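Local coordinates for lipocalin AI-4 (Rhodnius prolixus, PDB 5H9N), which binds cysteinyl leukotrienes such as leukotriene C4 inside a lipocalin barrel and, as a salivary protein of a blood-feeding insect, probably sequesters them from the host, at residues F26-W31 / F126-S131. The protein carries 1 engineered substitution. Sequence-based numbering, arbitrary orientation.
With LTX ((5~{S},6~{R},7~{E},9~{E},11~{Z},14~{Z})-6-[(2~{R})-2-[[(4~{S})-4-azanyl-5-oxidanyl-5-oxidanylidene-pentanoyl]amino]-3-( 2-hydroxy-2-oxoethylamino)-3-oxidanylidene-propyl]sulfanyl-5-oxidanyl-icosa-7,9,11,14-tetraenoic acid), chain B.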
# COMPACT_ATOMS: atom_id res chain seq x y z
N PHE A 26 -9.72 -6.22 5.66
CA PHE A 26 -8.54 -5.93 4.86
C PHE A 26 -7.26 -6.46 5.50
O PHE A 26 -6.42 -7.07 4.82
CB PHE A 26 -8.38 -4.43 4.61
CG PHE A 26 -7.14 -4.10 3.85
CD1 PHE A 26 -7.08 -4.34 2.48
CD2 PHE A 26 -6.00 -3.62 4.49
CE1 PHE A 26 -5.93 -4.10 1.78
CE2 PHE A 26 -4.84 -3.37 3.78
CZ PHE A 26 -4.81 -3.61 2.42
N PHE A 27 -7.09 -6.22 6.79
CA PHE A 27 -5.86 -6.60 7.48
C PHE A 27 -5.93 -8.03 7.98
O PHE A 27 -5.75 -8.31 9.17
CB PHE A 27 -5.57 -5.63 8.63
CG PHE A 27 -5.22 -4.24 8.18
CD1 PHE A 27 -3.99 -3.97 7.60
CD2 PHE A 27 -6.13 -3.20 8.32
CE1 PHE A 27 -3.67 -2.70 7.18
CE2 PHE A 27 -5.81 -1.92 7.90
CZ PHE A 27 -4.58 -1.67 7.33
N THR A 28 -6.21 -8.95 7.06
CA THR A 28 -6.20 -10.37 7.35
C THR A 28 -5.66 -11.09 6.12
O THR A 28 -5.86 -10.62 4.99
CB THR A 28 -7.60 -10.90 7.72
OG1 THR A 28 -7.50 -12.24 8.20
CG2 THR A 28 -8.54 -10.85 6.53
N GLY A 29 -4.96 -12.19 6.33
CA GLY A 29 -4.41 -12.96 5.22
C GLY A 29 -3.20 -12.34 4.55
O GLY A 29 -2.54 -11.46 5.11
N ASP A 30 -2.89 -12.82 3.35
CA ASP A 30 -1.76 -12.37 2.55
C ASP A 30 -2.22 -11.51 1.40
O ASP A 30 -3.27 -11.77 0.80
CB ASP A 30 -0.98 -13.55 1.98
CG ASP A 30 -0.29 -14.37 3.04
OD1 ASP A 30 -0.01 -13.83 4.12
OD2 ASP A 30 -0.00 -15.56 2.79
N TRP A 31 -1.41 -10.51 1.07
CA TRP A 31 -1.64 -9.67 -0.10
C TRP A 31 -0.36 -9.63 -0.94
O TRP A 31 0.70 -9.29 -0.41
CB TRP A 31 -2.00 -8.25 0.31
CG TRP A 31 -3.39 -8.02 0.84
CD1 TRP A 31 -3.75 -7.80 2.13
CD2 TRP A 31 -4.59 -7.94 0.07
NE1 TRP A 31 -5.11 -7.58 2.22
CE2 TRP A 31 -5.65 -7.66 0.96
CE3 TRP A 31 -4.88 -8.06 -1.30
CZ2 TRP A 31 -6.97 -7.53 0.54
CZ3 TRP A 31 -6.18 -7.93 -1.72
CH2 TRP A 31 -7.21 -7.65 -0.81
N PHE A 126 -2.69 -4.51 -4.93
CA PHE A 126 -2.52 -5.77 -4.23
C PHE A 126 -3.57 -6.78 -4.69
O PHE A 126 -4.71 -6.42 -4.99
CB PHE A 126 -2.61 -5.58 -2.72
CG PHE A 126 -1.47 -4.80 -2.14
CD1 PHE A 126 -1.49 -3.40 -2.15
CD2 PHE A 126 -0.36 -5.44 -1.62
CE1 PHE A 126 -0.44 -2.68 -1.61
CE2 PHE A 126 0.69 -4.71 -1.10
CZ PHE A 126 0.64 -3.33 -1.09
N ASN A 127 -3.17 -8.04 -4.71
CA ASN A 127 -4.03 -9.14 -5.12
C ASN A 127 -3.89 -10.29 -4.14
O ASN A 127 -2.80 -10.54 -3.61
CB ASN A 127 -3.65 -9.61 -6.54
CG ASN A 127 -4.49 -8.96 -7.61
OD1 ASN A 127 -5.70 -9.21 -7.68
ND2 ASN A 127 -3.87 -8.15 -8.49
N ARG A 128 -4.99 -11.00 -3.88
CA ARG A 128 -4.93 -12.16 -3.01
C ARG A 128 -4.16 -13.32 -3.65
O ARG A 128 -3.63 -14.18 -2.95
CB ARG A 128 -6.34 -12.62 -2.63
CG ARG A 128 -7.09 -11.66 -1.69
CD ARG A 128 -6.34 -11.41 -0.40
NE ARG A 128 -7.21 -10.76 0.58
CZ ARG A 128 -6.88 -10.56 1.85
NH1 ARG A 128 -5.70 -10.97 2.30
NH2 ARG A 128 -7.74 -9.97 2.68
N GLN A 129 -4.14 -13.35 -4.98
CA GLN A 129 -3.37 -14.35 -5.72
C GLN A 129 -2.15 -13.71 -6.38
O GLN A 129 -2.24 -12.60 -6.89
CB GLN A 129 -4.23 -15.01 -6.80
CG GLN A 129 -5.47 -15.70 -6.27
CD GLN A 129 -6.32 -16.29 -7.39
OE1 GLN A 129 -5.92 -17.25 -8.04
NE2 GLN A 129 -7.50 -15.71 -7.60
N SER A 130 -1.02 -14.41 -6.39
CA SER A 130 0.18 -13.88 -7.05
C SER A 130 -0.04 -13.67 -8.54
O SER A 130 0.63 -12.85 -9.16
CB SER A 130 1.39 -14.78 -6.80
OG SER A 130 1.21 -16.04 -7.41
N SER A 131 -0.96 -14.44 -9.11
CA SER A 131 -1.31 -14.32 -10.53
C SER A 131 -2.32 -13.22 -10.81
O SER A 131 -2.70 -13.02 -11.97
CB SER A 131 -1.87 -15.63 -11.05
OG SER A 131 -2.97 -16.02 -10.25
O2 LTX B . 5.59 3.78 -2.04
C1 LTX B . 6.34 3.51 -3.01
O1 LTX B . 6.23 2.44 -3.66
C2 LTX B . 7.39 4.52 -3.42
C3 LTX B . 8.76 4.01 -3.01
C4 LTX B . 8.74 3.47 -1.58
C5 LTX B . 10.15 3.21 -1.07
O3 LTX B . 10.72 2.07 -1.73
C6 LTX B . 10.17 2.99 0.44
C7 LTX B . 9.40 1.73 0.83
C8 LTX B . 8.28 1.77 1.57
C9 LTX B . 7.59 0.53 1.94
C10 LTX B . 6.61 0.45 2.85
C11 LTX B . 5.99 -0.84 3.16
C12 LTX B . 4.99 -1.07 4.02
C13 LTX B . 4.29 -0.02 4.86
C14 LTX B . 3.26 0.75 4.06
C15 LTX B . 2.07 0.27 3.73
C16 LTX B . 1.61 -1.11 4.15
C17 LTX B . 0.74 -1.72 3.06
C18 LTX B . 0.11 -3.01 3.56
C19 LTX B . -0.52 -3.82 2.44
C20 LTX B . -1.17 -5.08 2.98
O32 LTX B . 12.14 -3.09 1.57
C21 LTX B . 12.04 -1.85 1.70
O31 LTX B . 11.27 -1.15 1.01
CA3 LTX B . 12.90 -1.18 2.73
N3 LTX B . 12.62 0.25 2.77
C22 LTX B . 13.41 1.13 3.38
O33 LTX B . 14.44 0.79 3.93
CA2 LTX B . 13.02 2.59 3.37
CB2 LTX B . 11.69 2.84 2.66
SG2 LTX B . 11.88 2.89 0.91
N2 LTX B . 14.09 3.39 2.82
CD1 LTX B . 14.54 4.47 3.45
OE1 LTX B . 13.89 5.07 4.30
CG1 LTX B . 15.92 4.91 3.03
CB1 LTX B . 16.23 6.32 3.53
CA1 LTX B . 17.36 6.92 2.69
N1 LTX B . 17.04 6.76 1.26
C23 LTX B . 18.66 6.24 2.99
O11 LTX B . 19.29 5.73 2.03
O12 LTX B . 19.07 6.22 4.17
O HOH W 1 -3.77 -14.38 -0.36
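Trp31 lies between two flat groups, the guanidinium of Arg128 on one face of its indole and Phe26 CE1, offset toward the rim, on the other, while Phe26 O sits at its edge. This matches the Trp-Arg packing known from many lipocalins: the tryptophan of the Gly-X-Trp motif, here Gly29-Asp30-Trp31 at the start of barrel strand 30-36, meets an arginine just beyond the antiparallel strand 120-127. The guanidinium is stacked at 16° to the indole, its CZ 3.7 Å from the centroid of the six-membered ring in a cation-pi contact. Arg128 CD adds a CH-pi contact, nearly straight above the same centroid. A bend at chi2 (-58°) folds the long chain across the indole, and the planar head can also bond through its rim.

There, NH1 donates to Thr28 O at 2.7 Å, in the carbonyl plane, and to Asp30 O at 3.0 Å, approached from above the plane of its own carbonyl. NH2 adds a weak bond to Thr28 O, and NE reaches Tyr102 O; arginine suits this place because one cation both stacks and ties down the 28-30 backbone and the loop at Tyr102. Glycine suits position 29 because phi is positive and, with no side chain, Gly29 lets NH1 lie against the backbone. Tryptophan combines a broad apolar surface with an N-H: NE1 donates to Phe26 O at 3.0 Å and 173°, helping to fix the indole's rotation.

At the benzo end of the indole, Trp31 CE3 packs on Phe126 CB. Phe26, Trp31 and Phe126 contribute to the apolar wall round the end of the leukotriene tail, C19 lying over a face of Phe126. Between the two backbones, one water donates to Asp30 O, at 2.9 Å, and Arg128 O, at 2.6 Å.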